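Local coordinates for protein beta-1,3-glucanosyltransferase (Rhizomucor miehei CAU432, PDB 4WTP) that belongs to glycoside hydrolase family 17 and is named a beta-1,3-glucanosyltransferase, a single-chain carbohydrate-active enzyme built on a beta/alpha barrel, at residues 177-188 with 213-224. Sequence-based numbering, arbitrary orientation. Where two conformers were deposited one is given.
Sequences VKELDFLMMNAF and ASLGKPVKISET
N186 and S222 meet in the tightly packed part of the contact, where S222 OG donates to N186 OD1 over 2.6 Å. The same amide lies flat against the carboxylate of E223, their planes 8° apart, and a water bonded to both N186 OD1 and E223 OE2 bridges the pair. S132 and E133 take the ND2 side, which should fix the rotation of the amide. E223 OE1 also reaches the edge of the F188 ring, 3.4 Å from F188 CE1, while T224 CA sits over one face. A chi1 of -166° swings T224 OG1 away from its own N and onto A187 O, to which it donates at 2.6 Å.

Strands 182-186 and 219-223 run parallel. K220 holds strand 182-186 with both its backbone groups, N to L183 O at 2.8 Å and O from M185 N. M185 O then takes S222 N and, weakly, E223 N; the register slips by one residue here, a beta bulge. K220 crosses the buried F182 ring with its aliphatic chain, CD 3.8 Å from F182 CE2, before its NZ pairs with D260. On the face that carries L183, M185 and V219, these side chains pack on V210 of helix 196-212.

Toward the strand starts the contact opens to solvent. K178, L215 and P218 are exposed, and L215 CD1 merely rests on V177 CG1 and K178 CG. K217 ties this side down: its extended chain carries NZ to V177 O (2.6 Å) and L180 O, joining two turns. Strand, helix 196-212 and strand form a beta-alpha-beta crossover of the (beta/alpha)8 barrel characteristic of family 17.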
loop_
_atom_site.group_PDB
_atom_site.type_symbol
_atom_site.label_atom_id
_atom_site.label_comp_id
_atom_site.label_asym_id
_atom_site.label_seq_id
_atom_site.Cartn_x
_atom_site.Cartn_y
_atom_site.Cartn_z
ATOM N N VAL A 177 18.479 -2.280 2.108
ATOM C CA VAL A 177 18.109 -3.033 0.906
ATOM C C VAL A 177 18.749 -4.439 0.915
ATOM O O VAL A 177 18.125 -5.414 0.504
ATOM C CB VAL A 177 18.490 -2.255 -0.363
ATOM C CG1 VAL A 177 18.210 -3.091 -1.599
ATOM C CG2 VAL A 177 17.669 -0.963 -0.457
ATOM N N LYS A 178 19.957 -4.533 1.488
ATOM C CA LYS A 178 20.593 -5.858 1.636
ATOM C C LYS A 178 19.735 -6.893 2.384
ATOM O O LYS A 178 19.844 -8.096 2.122
ATOM C CB LYS A 178 21.948 -5.699 2.338
ATOM C CG LYS A 178 23.024 -5.103 1.458
ATOM C CD LYS A 178 24.396 -5.100 2.120
ATOM C CE LYS A 178 25.448 -4.618 1.137
ATOM N NZ LYS A 178 25.208 -5.178 -0.224
ATOM N N GLU A 179 18.888 -6.435 3.308
ATOM C CA GLU A 179 18.099 -7.355 4.113
ATOM C C GLU A 179 16.760 -7.716 3.470
ATOM O O GLU A 179 16.092 -8.620 3.956
ATOM C CB GLU A 179 17.878 -6.795 5.522
ATOM C CG GLU A 179 19.162 -6.514 6.308
ATOM C CD GLU A 179 20.125 -7.701 6.344
ATOM O OE1 GLU A 179 19.653 -8.847 6.479
ATOM O OE2 GLU A 179 21.358 -7.500 6.233
ATOM N N LEU A 180 16.367 -6.983 2.417
ATOM C CA LEU A 180 15.039 -7.118 1.841
ATOM C C LEU A 180 14.982 -8.248 0.833
ATOM O O LEU A 180 15.987 -8.596 0.190
ATOM C CB LEU A 180 14.682 -5.824 1.107
ATOM C CG LEU A 180 14.690 -4.532 1.888
ATOM C CD1 LEU A 180 14.234 -3.378 0.992
ATOM C CD2 LEU A 180 13.765 -4.641 3.099
ATOM N N ASP A 181 13.790 -8.790 0.627
ATOM C CA ASP A 181 13.538 -9.606 -0.550
ATOM C C ASP A 181 13.136 -8.739 -1.757
ATOM O O ASP A 181 13.538 -9.023 -2.885
ATOM C CB ASP A 181 12.462 -10.648 -0.257
ATOM C CG ASP A 181 12.901 -11.665 0.778
ATOM O OD1 ASP A 181 14.009 -12.212 0.618
ATOM O OD2 ASP A 181 12.166 -11.900 1.743
ATOM N N PHE A 182 12.352 -7.693 -1.505
ATOM C CA PHE A 182 11.995 -6.734 -2.544
ATOM C C PHE A 182 11.743 -5.367 -1.920
ATOM O O PHE A 182 11.573 -5.231 -0.706
ATOM C CB PHE A 182 10.793 -7.199 -3.394
ATOM C CG PHE A 182 9.522 -7.422 -2.611
ATOM C CD1 PHE A 182 9.338 -8.557 -1.827
ATOM C CD2 PHE A 182 8.506 -6.468 -2.639
ATOM C CE1 PHE A 182 8.159 -8.743 -1.106
ATOM C CE2 PHE A 182 7.317 -6.666 -1.953
ATOM C CZ PHE A 182 7.149 -7.794 -1.167
ATOM N N LEU A 183 11.700 -4.338 -2.767
ATOM C CA LEU A 183 11.484 -2.965 -2.324
ATOM C C LEU A 183 10.089 -2.537 -2.715
ATOM O O LEU A 183 9.575 -2.977 -3.752
ATOM C CB LEU A 183 12.478 -2.045 -3.017
ATOM C CG LEU A 183 13.977 -2.146 -2.717
ATOM C CD1 LEU A 183 14.578 -3.431 -3.250
ATOM C CD2 LEU A 183 14.713 -0.943 -3.254
ATOM N N MET A 184 9.483 -1.653 -1.921
ATOM C CA MET A 184 8.208 -1.069 -2.338
ATOM C C MET A 184 8.250 0.446 -2.189
ATOM O O MET A 184 8.561 0.988 -1.120
ATOM C CB MET A 184 7.033 -1.610 -1.523
ATOM C CG MET A 184 6.880 -3.123 -1.528
ATOM S SD MET A 184 5.208 -3.747 -0.967
ATOM C CE MET A 184 4.303 -3.631 -2.540
ATOM N N MET A 185 7.935 1.131 -3.260
ATOM C CA MET A 185 7.918 2.588 -3.283
ATOM C C MET A 185 6.573 3.218 -2.965
ATOM O O MET A 185 5.575 2.847 -3.492
ATOM C CB MET A 185 8.322 3.043 -4.677
ATOM C CG MET A 185 8.488 4.571 -4.828
ATOM S SD MET A 185 8.961 5.213 -6.530
ATOM C CE MET A 185 7.428 4.910 -7.514
ATOM N N ASN A 186 6.617 4.227 -2.108
ATOM C CA ASN A 186 5.446 5.111 -1.934
ATOM C C ASN A 186 5.800 6.386 -2.653
ATOM O O ASN A 186 6.859 6.978 -2.372
ATOM C CB ASN A 186 5.251 5.495 -0.469
ATOM C CG ASN A 186 4.937 4.330 0.447
ATOM O OD1 ASN A 186 4.480 3.278 0.041
ATOM N ND2 ASN A 186 5.125 4.567 1.731
ATOM N N ALA A 187 4.948 6.853 -3.557
ATOM C CA ALA A 187 5.232 8.119 -4.243
ATOM C C ALA A 187 3.932 8.759 -4.647
ATOM O O ALA A 187 3.087 8.104 -5.274
ATOM C CB ALA A 187 6.105 7.880 -5.477
ATOM N N PHE A 188 3.795 10.051 -4.374
ATOM C CA PHE A 188 2.632 10.815 -4.780
ATOM C C PHE A 188 3.048 12.102 -5.457
ATOM O O PHE A 188 3.270 13.122 -4.775
ATOM C CB PHE A 188 1.786 11.179 -3.566
ATOM C CG PHE A 188 1.106 9.994 -2.919
ATOM C CD1 PHE A 188 1.799 9.217 -1.973
ATOM C CD2 PHE A 188 -0.232 9.676 -3.221
ATOM C CE1 PHE A 188 1.184 8.129 -1.366
ATOM C CE2 PHE A 188 -0.857 8.592 -2.595
ATOM C CZ PHE A 188 -0.140 7.824 -1.682
ATOM N N ALA A 213 18.521 1.998 -6.593
ATOM C CA ALA A 213 18.931 1.647 -5.215
ATOM C C ALA A 213 18.677 0.178 -4.868
ATOM O O ALA A 213 18.910 -0.246 -3.744
ATOM C CB ALA A 213 18.217 2.549 -4.206
ATOM N N SER A 214 18.165 -0.584 -5.824
ATOM C CA SER A 214 17.561 -1.876 -5.554
ATOM C C SER A 214 18.536 -3.031 -5.371
ATOM O O SER A 214 18.102 -4.119 -4.960
ATOM C CB SER A 214 16.595 -2.275 -6.699
ATOM O OG SER A 214 17.349 -2.554 -7.874
ATOM N N LEU A 215 19.817 -2.817 -5.702
ATOM C CA LEU A 215 20.815 -3.900 -5.718
ATOM C C LEU A 215 20.333 -5.037 -6.633
ATOM O O LEU A 215 20.698 -6.205 -6.472
ATOM C CB LEU A 215 21.133 -4.409 -4.294
ATOM C CG LEU A 215 21.563 -3.353 -3.277
ATOM C CD1 LEU A 215 21.799 -3.972 -1.896
ATOM C CD2 LEU A 215 22.825 -2.650 -3.764
ATOM N N GLY A 216 19.502 -4.689 -7.617
ATOM C CA GLY A 216 18.950 -5.682 -8.527
ATOM C C GLY A 216 17.750 -6.483 -8.059
ATOM O O GLY A 216 17.274 -7.370 -8.790
ATOM N N LYS A 217 17.265 -6.174 -6.857
ATOM C CA LYS A 217 16.110 -6.865 -6.292
ATOM C C LYS A 217 14.816 -6.312 -6.888
ATOM O O LYS A 217 14.791 -5.185 -7.383
ATOM C CB LYS A 217 16.125 -6.707 -4.779
ATOM C CG LYS A 217 17.322 -7.381 -4.145
ATOM C CD LYS A 217 17.317 -7.211 -2.637
ATOM C CE LYS A 217 18.483 -7.938 -2.002
ATOM N NZ LYS A 217 18.532 -7.813 -0.528
ATOM N N PRO A 218 13.731 -7.104 -6.871
ATOM C CA PRO A 218 12.475 -6.582 -7.452
ATOM C C PRO A 218 11.988 -5.327 -6.752
ATOM O O PRO A 218 12.143 -5.184 -5.516
ATOM C CB PRO A 218 11.492 -7.728 -7.245
ATOM C CG PRO A 218 12.330 -8.968 -7.145
ATOM C CD PRO A 218 13.593 -8.502 -6.433
ATOM N N VAL A 219 11.390 -4.432 -7.548
ATOM C CA VAL A 219 10.820 -3.204 -7.041
ATOM C C VAL A 219 9.333 -3.147 -7.389
ATOM O O VAL A 219 8.952 -3.231 -8.554
ATOM C CB VAL A 219 11.528 -1.943 -7.630
ATOM C CG1 VAL A 219 10.918 -0.700 -7.027
ATOM C CG2 VAL A 219 13.035 -1.978 -7.319
ATOM N N LYS A 220 8.494 -2.991 -6.369
ATOM C CA LYS A 220 7.061 -2.851 -6.542
ATOM C C LYS A 220 6.661 -1.464 -6.042
ATOM O O LYS A 220 7.467 -0.741 -5.450
ATOM C CB LYS A 220 6.327 -3.958 -5.764
ATOM C CG LYS A 220 6.825 -5.355 -6.122
ATOM C CD LYS A 220 5.990 -6.451 -5.483
ATOM C CE LYS A 220 6.566 -7.812 -5.812
ATOM N NZ LYS A 220 5.455 -8.725 -6.175
ATOM N N ILE A 221 5.417 -1.089 -6.295
ATOM C CA ILE A 221 4.894 0.206 -5.819
ATOM C C ILE A 221 3.865 -0.068 -4.735
ATOM O O ILE A 221 2.827 -0.668 -5.005
ATOM C CB ILE A 221 4.351 1.062 -6.979
ATOM C CG1 ILE A 221 5.474 1.336 -7.998
ATOM C CG2 ILE A 221 3.751 2.362 -6.453
ATOM C CD1 ILE A 221 5.021 2.098 -9.231
ATOM N N SER A 222 4.132 0.372 -3.508
ATOM C CA SER A 222 3.204 0.126 -2.411
ATOM C C SER A 222 2.097 1.165 -2.294
ATOM O O SER A 222 1.053 0.858 -1.739
ATOM C CB SER A 222 3.955 0.004 -1.095
ATOM O OG SER A 222 4.999 0.948 -1.087
ATOM N N GLU A 223 2.330 2.376 -2.803
ATOM C CA GLU A 223 1.286 3.414 -2.754
ATOM C C GLU A 223 1.511 4.451 -3.835
ATOM O O GLU A 223 2.636 4.997 -3.973
ATOM C CB GLU A 223 1.285 4.216 -1.436
ATOM C CG GLU A 223 1.007 3.514 -0.139
ATOM C CD GLU A 223 1.235 4.427 1.038
ATOM O OE1 GLU A 223 1.656 5.575 0.857
ATOM O OE2 GLU A 223 1.072 3.987 2.164
ATOM N N THR A 224 0.423 4.785 -4.542
ATOM C CA THR A 224 0.313 6.048 -5.266
ATOM C C THR A 224 -1.174 6.243 -5.554
ATOM O O THR A 224 -1.944 5.275 -5.576
ATOM C CB THR A 224 1.118 6.075 -6.571
ATOM O OG1 THR A 224 1.192 7.434 -6.998
ATOM C CG2 THR A 224 0.426 5.277 -7.684
HETATM O O HOH W 1 3.033 1.830 2.016
#